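Local coordinates for 16L protein (Yaba-like disease virus, PDB 6TQP), which probably acts as a viral Bcl-2-like inhibitor of host-cell apoptosis, likely by holding BH3 peptides of pro-apoptotic proteins, at residues S107-V110 and E111-Y115; N78-H81 and I82-I86. All blocks are in the same frame, centred on the assembly; numbering follows the deposited sequence.

Interaction 1 (S107-V110 and E111-Y115); sequences SMIV and EMNGY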
loop_
_atom_site.group_PDB
_atom_site.type_symbol
_atom_site.label_atom_id
_atom_site.label_comp_id
_atom_site.label_asym_id
_atom_site.label_seq_id
_atom_site.Cartn_x
_atom_site.Cartn_y
_atom_site.Cartn_z
ATOM N N SER A 107 -1.130 -4.785 -3.301
ATOM C CA SER A 107 -1.903 -6.030 -3.286
ATOM C C SER A 107 -2.178 -6.515 -4.699
ATOM O O SER A 107 -2.012 -7.704 -5.009
ATOM C CB SER A 107 -3.220 -5.831 -2.537
ATOM O OG SER A 107 -2.972 -5.558 -1.176
ATOM N N MET A 108 -2.605 -5.606 -5.577
ATOM C CA MET A 108 -2.854 -6.000 -6.956
ATOM C C MET A 108 -1.572 -6.436 -7.652
ATOM O O MET A 108 -1.574 -7.426 -8.389
ATOM C CB MET A 108 -3.496 -4.863 -7.735
ATOM C CG MET A 108 -3.747 -5.242 -9.187
ATOM S SD MET A 108 -4.535 -3.907 -10.086
ATOM C CE MET A 108 -6.164 -4.091 -9.362
ATOM N N ILE A 109 -0.475 -5.696 -7.463
ATOM C CA ILE A 109 0.789 -6.080 -8.096
ATOM C C ILE A 109 1.123 -7.518 -7.743
ATOM O O ILE A 109 1.459 -8.335 -8.608
ATOM C CB ILE A 109 1.920 -5.124 -7.678
ATOM C CG1 ILE A 109 1.630 -3.717 -8.194
ATOM C CG2 ILE A 109 3.277 -5.604 -8.236
ATOM C CD1 ILE A 109 2.602 -2.659 -7.709
ATOM N N VAL A 110 1.008 -7.847 -6.457
ATOM C CA VAL A 110 1.342 -9.185 -5.984
ATOM C C VAL A 110 0.390 -10.214 -6.579
ATOM O O VAL A 110 0.804 -11.307 -6.995
ATOM C CB VAL A 110 1.321 -9.187 -4.445
ATOM C CG1 VAL A 110 1.067 -10.551 -3.883
ATOM C CG2 VAL A 110 2.638 -8.615 -3.903
ATOM N N GLU A 111 -0.904 -9.885 -6.625
ATOM C CA GLU A 111 -1.875 -10.815 -7.193
ATOM C C GLU A 111 -1.653 -11.010 -8.689
ATOM O O GLU A 111 -1.924 -12.093 -9.217
ATOM C CB GLU A 111 -3.296 -10.319 -6.921
ATOM C CG GLU A 111 -3.712 -10.427 -5.451
ATOM C CD GLU A 111 -5.131 -9.943 -5.199
ATOM O OE1 GLU A 111 -5.731 -9.340 -6.114
ATOM O OE2 GLU A 111 -5.645 -10.171 -4.083
ATOM N N MET A 112 -1.155 -9.986 -9.383
ATOM C CA MET A 112 -0.921 -10.108 -10.821
ATOM C C MET A 112 0.358 -10.880 -11.123
ATOM O O MET A 112 0.331 -11.864 -11.867
ATOM C CB MET A 112 -0.865 -8.723 -11.462
ATOM C CG MET A 112 -2.220 -8.097 -11.633
ATOM S SD MET A 112 -2.130 -6.501 -12.440
ATOM C CE MET A 112 -3.870 -6.192 -12.750
ATOM N N ASN A 113 1.489 -10.447 -10.566
ATOM C CA ASN A 113 2.774 -11.040 -10.916
ATOM C C ASN A 113 3.047 -12.367 -10.192
ATOM O O ASN A 113 4.162 -12.888 -10.291
ATOM C CB ASN A 113 3.910 -10.027 -10.661
ATOM C CG ASN A 113 4.214 -9.816 -9.186
ATOM O OD1 ASN A 113 3.733 -10.543 -8.321
ATOM N ND2 ASN A 113 5.047 -8.816 -8.900
ATOM N N GLY A 114 2.067 -12.930 -9.485
ATOM C CA GLY A 114 2.226 -14.245 -8.887
ATOM C C GLY A 114 3.247 -14.330 -7.774
ATOM O O GLY A 114 3.815 -15.397 -7.543
ATOM N N TYR A 115 3.492 -13.238 -7.065
ATOM C CA TYR A 115 4.478 -13.267 -5.997
ATOM C C TYR A 115 4.060 -14.261 -4.923
ATOM O O TYR A 115 2.917 -14.246 -4.459
ATOM C CB TYR A 115 4.637 -11.875 -5.396
ATOM C CG TYR A 115 5.542 -11.817 -4.191
ATOM C CD1 TYR A 115 6.913 -11.983 -4.318
ATOM C CD2 TYR A 115 5.029 -11.556 -2.925
ATOM C CE1 TYR A 115 7.750 -11.918 -3.211
ATOM C CE2 TYR A 115 5.857 -11.485 -1.816
ATOM C CZ TYR A 115 7.213 -11.665 -1.965
ATOM O OH TYR A 115 8.030 -11.593 -0.862
HETATM O O HOH W 1 0.536 -13.830 -5.502
#

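Interaction 2 (N78-H81 and I82-I86); sequences NIKH and IKDQI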
loop_
_atom_site.group_PDB
_atom_site.type_symbol
_atom_site.label_atom_id
_atom_site.label_comp_id
_atom_site.label_asym_id
_atom_site.label_seq_id
_atom_site.Cartn_x
_atom_site.Cartn_y
_atom_site.Cartn_z
ATOM N N ASN A 78 13.289 -4.320 -13.330
ATOM C CA ASN A 78 11.976 -3.698 -13.406
ATOM C C ASN A 78 11.307 -3.604 -12.045
ATOM O O ASN A 78 10.550 -2.654 -11.800
ATOM C CB ASN A 78 11.069 -4.455 -14.370
ATOM C CG ASN A 78 9.771 -3.721 -14.610
ATOM O OD1 ASN A 78 9.772 -2.594 -15.101
ATOM N ND2 ASN A 78 8.658 -4.344 -14.245
ATOM N N ILE A 79 11.563 -4.558 -11.146
ATOM C CA ILE A 79 11.026 -4.440 -9.792
ATOM C C ILE A 79 11.609 -3.214 -9.095
ATOM O O ILE A 79 10.906 -2.492 -8.373
ATOM C CB ILE A 79 11.290 -5.729 -8.993
ATOM C CG1 ILE A 79 10.327 -6.828 -9.453
ATOM C CG2 ILE A 79 11.134 -5.469 -7.499
ATOM C CD1 ILE A 79 10.653 -8.197 -8.921
ATOM N N LYS A 80 12.907 -2.971 -9.279
ATOM C CA LYS A 80 13.511 -1.760 -8.733
ATOM C C LYS A 80 12.842 -0.523 -9.318
ATOM O O LYS A 80 12.557 0.445 -8.604
ATOM C CB LYS A 80 15.013 -1.760 -9.030
ATOM C CG LYS A 80 15.865 -0.958 -8.065
ATOM C CD LYS A 80 16.184 0.411 -8.619
ATOM C CE LYS A 80 17.056 1.199 -7.656
ATOM N NZ LYS A 80 17.280 2.596 -8.117
ATOM N N HIS A 81 12.567 -0.558 -10.621
ATOM C CA HIS A 81 11.870 0.531 -11.297
ATOM C C HIS A 81 10.484 0.761 -10.696
ATOM O O HIS A 81 10.079 1.907 -10.459
ATOM C CB HIS A 81 11.789 0.193 -12.785
ATOM C CG HIS A 81 11.417 1.342 -13.666
ATOM N ND1 HIS A 81 11.794 2.641 -13.407
ATOM C CD2 HIS A 81 10.724 1.374 -14.827
ATOM C CE1 HIS A 81 11.333 3.426 -14.363
ATOM N NE2 HIS A 81 10.681 2.682 -15.237
ATOM N N ILE A 82 9.741 -0.317 -10.430
ATOM C CA ILE A 82 8.420 -0.176 -9.811
ATOM C C ILE A 82 8.550 0.464 -8.435
ATOM O O ILE A 82 7.795 1.377 -8.075
ATOM C CB ILE A 82 7.718 -1.545 -9.724
ATOM C CG1 ILE A 82 7.454 -2.088 -11.127
ATOM C CG2 ILE A 82 6.418 -1.437 -8.928
ATOM C CD1 ILE A 82 6.994 -3.530 -11.154
ATOM N N LYS A 83 9.492 -0.032 -7.631
ATOM C CA LYS A 83 9.672 0.502 -6.287
ATOM C C LYS A 83 9.901 2.003 -6.342
ATOM O O LYS A 83 9.213 2.779 -5.669
ATOM C CB LYS A 83 10.852 -0.180 -5.600
ATOM C CG LYS A 83 11.112 0.293 -4.167
ATOM C CD LYS A 83 12.511 -0.087 -3.691
ATOM C CE LYS A 83 13.513 1.032 -3.931
ATOM N NZ LYS A 83 13.363 2.135 -2.946
ATOM N N ASP A 84 10.867 2.429 -7.147
ATOM C CA ASP A 84 11.217 3.841 -7.182
ATOM C C ASP A 84 10.053 4.694 -7.673
ATOM O O ASP A 84 9.845 5.805 -7.173
ATOM C CB ASP A 84 12.461 4.036 -8.043
ATOM C CG ASP A 84 13.695 3.428 -7.405
ATOM O OD1 ASP A 84 13.747 3.359 -6.161
ATOM O OD2 ASP A 84 14.606 3.013 -8.134
ATOM N N GLN A 85 9.272 4.196 -8.635
ATOM C CA GLN A 85 8.127 4.973 -9.110
ATOM C C GLN A 85 7.068 5.109 -8.021
ATOM O O GLN A 85 6.486 6.185 -7.843
ATOM C CB GLN A 85 7.533 4.337 -10.370
ATOM C CG GLN A 85 8.433 4.476 -11.597
ATOM C CD GLN A 85 7.860 3.814 -12.836
ATOM O OE1 GLN A 85 7.283 4.481 -13.694
ATOM N NE2 GLN A 85 8.026 2.497 -12.941
ATOM N N ILE A 86 6.824 4.042 -7.256
ATOM C CA ILE A 86 5.822 4.128 -6.199
ATOM C C ILE A 86 6.321 5.046 -5.084
ATOM O O ILE A 86 5.595 5.927 -4.597
ATOM C CB ILE A 86 5.464 2.716 -5.686
ATOM C CG1 ILE A 86 4.773 1.916 -6.794
ATOM C CG2 ILE A 86 4.559 2.801 -4.479
ATOM C CD1 ILE A 86 4.524 0.427 -6.458
HETATM O O HOH W 2 8.240 -0.456 -14.291
#

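Interaction 1 (S107-V110 and E111-Y115)
Val110 and Tyr115 meet where helix 96-113 gives way to the following loop. The nearest apolar atoms are Val110 CG2 and Tyr115 CD2, 3.9 Å apart, and Tyr115 CB rests 4.1 Å from Val110 CG1 as well. Tyr115 N reaches back to Val110 O in a weak hydrogen bond of 3.3 Å. This link, the positive phi of Gly114 (67°) and the apolar contact between the two ends resemble a Schellman C-cap, though the 6-to-1 bond is weak and the usual 5-to-2 bond is not made. A water donates to both Val110 O and Tyr115 O and so bridges the turn. Asn113 CG sits between the backbone N and the carbonyl carbon (chi1 73°), which places Asn113 OD1 for a weak, 3.0 Å bond from Tyr115 N. One turn earlier Met108 and Met112 run side by side in the same direction, Met112 CE lying 3.6 Å from Met108 SD. Met112 N bonds Met108 O at 2.8 Å and, weakly, Ile109 O, which also takes a nearly straight bond (178°) from Asn113 N at 2.9 Å. Further out, Met55, Leu62 and Cys66 of helix 38-68 pack on Met108, while Met122 of helix 120-134 touches both Val110 and Tyr115.

Interaction 2 (N78-H81 and I82-I86)
A peptide-facing side of helix 76-92 forms part of the site that holds the bound peptide, and within it the ring of His81 and the amide of Gln85 stack one helical turn apart. Their planes are inclined by only 16°, with Gln85 NE2 3.4 Å above the centre of the ring. Two torsions produce the overlap: His81 CG lies anti to its own N (chi1 -165°), swinging the ring beside its carbonyl carbon, and Gln85 CG, anti to the carbonyl carbon (chi1 -70°), starts an extended chain that runs back to meet it. Gln85 NE2 also donates weakly to His81 O at 3.3 Å and, again weakly, to a water. The two weak bonds help keep the Gln85 amide over the ring face. That water gives a 2.8 Å bond to Asn78 OD1, while Asn78 ND2 is held by Asp73 O and packs 3.6 Å from Ile82 CD1. Beside the stack, Lys80 NZ and Asp84 OD2 form a salt bridge of 2.7 Å, though that oxygen's position is less certain; Lys83 NZ extends the network to Asp84 OD1 at 3.5 Å. His81 ND1 bonds an acidic peptide side chain, and Lys80 NZ makes a long, weak ion pair with one. A polar rim beside packing such as that of Gln85 on an aromatic peptide side chain is consistent with the BH3-binding groove of the Bcl-2 fold.

Helices 76-92 and 96-113 follow each other in the chain; interaction 2 is local to the first and interaction 1 to the end of the second, their centres about 14 Å apart. They meet through isoleucines: Ile109 CD1 of interaction 1 lies 3.8 Å from Ile86 CD1 of interaction 2, and near Ile82 too. Interaction 1 is mainly apolar on its inward side, where Met108, Val110 and Tyr115 are buried among neighbouring helices and loops, and polar atoms around Asn113-Tyr115 help end the helix. The helix of interaction 2 is amphipathic here: its isoleucines face helices 96-113 and 120-134, whereas Lys80, His81, Asp84 and Gln85 lie within reach of the peptide and Lys83 touches Asp128 of helix 120-134.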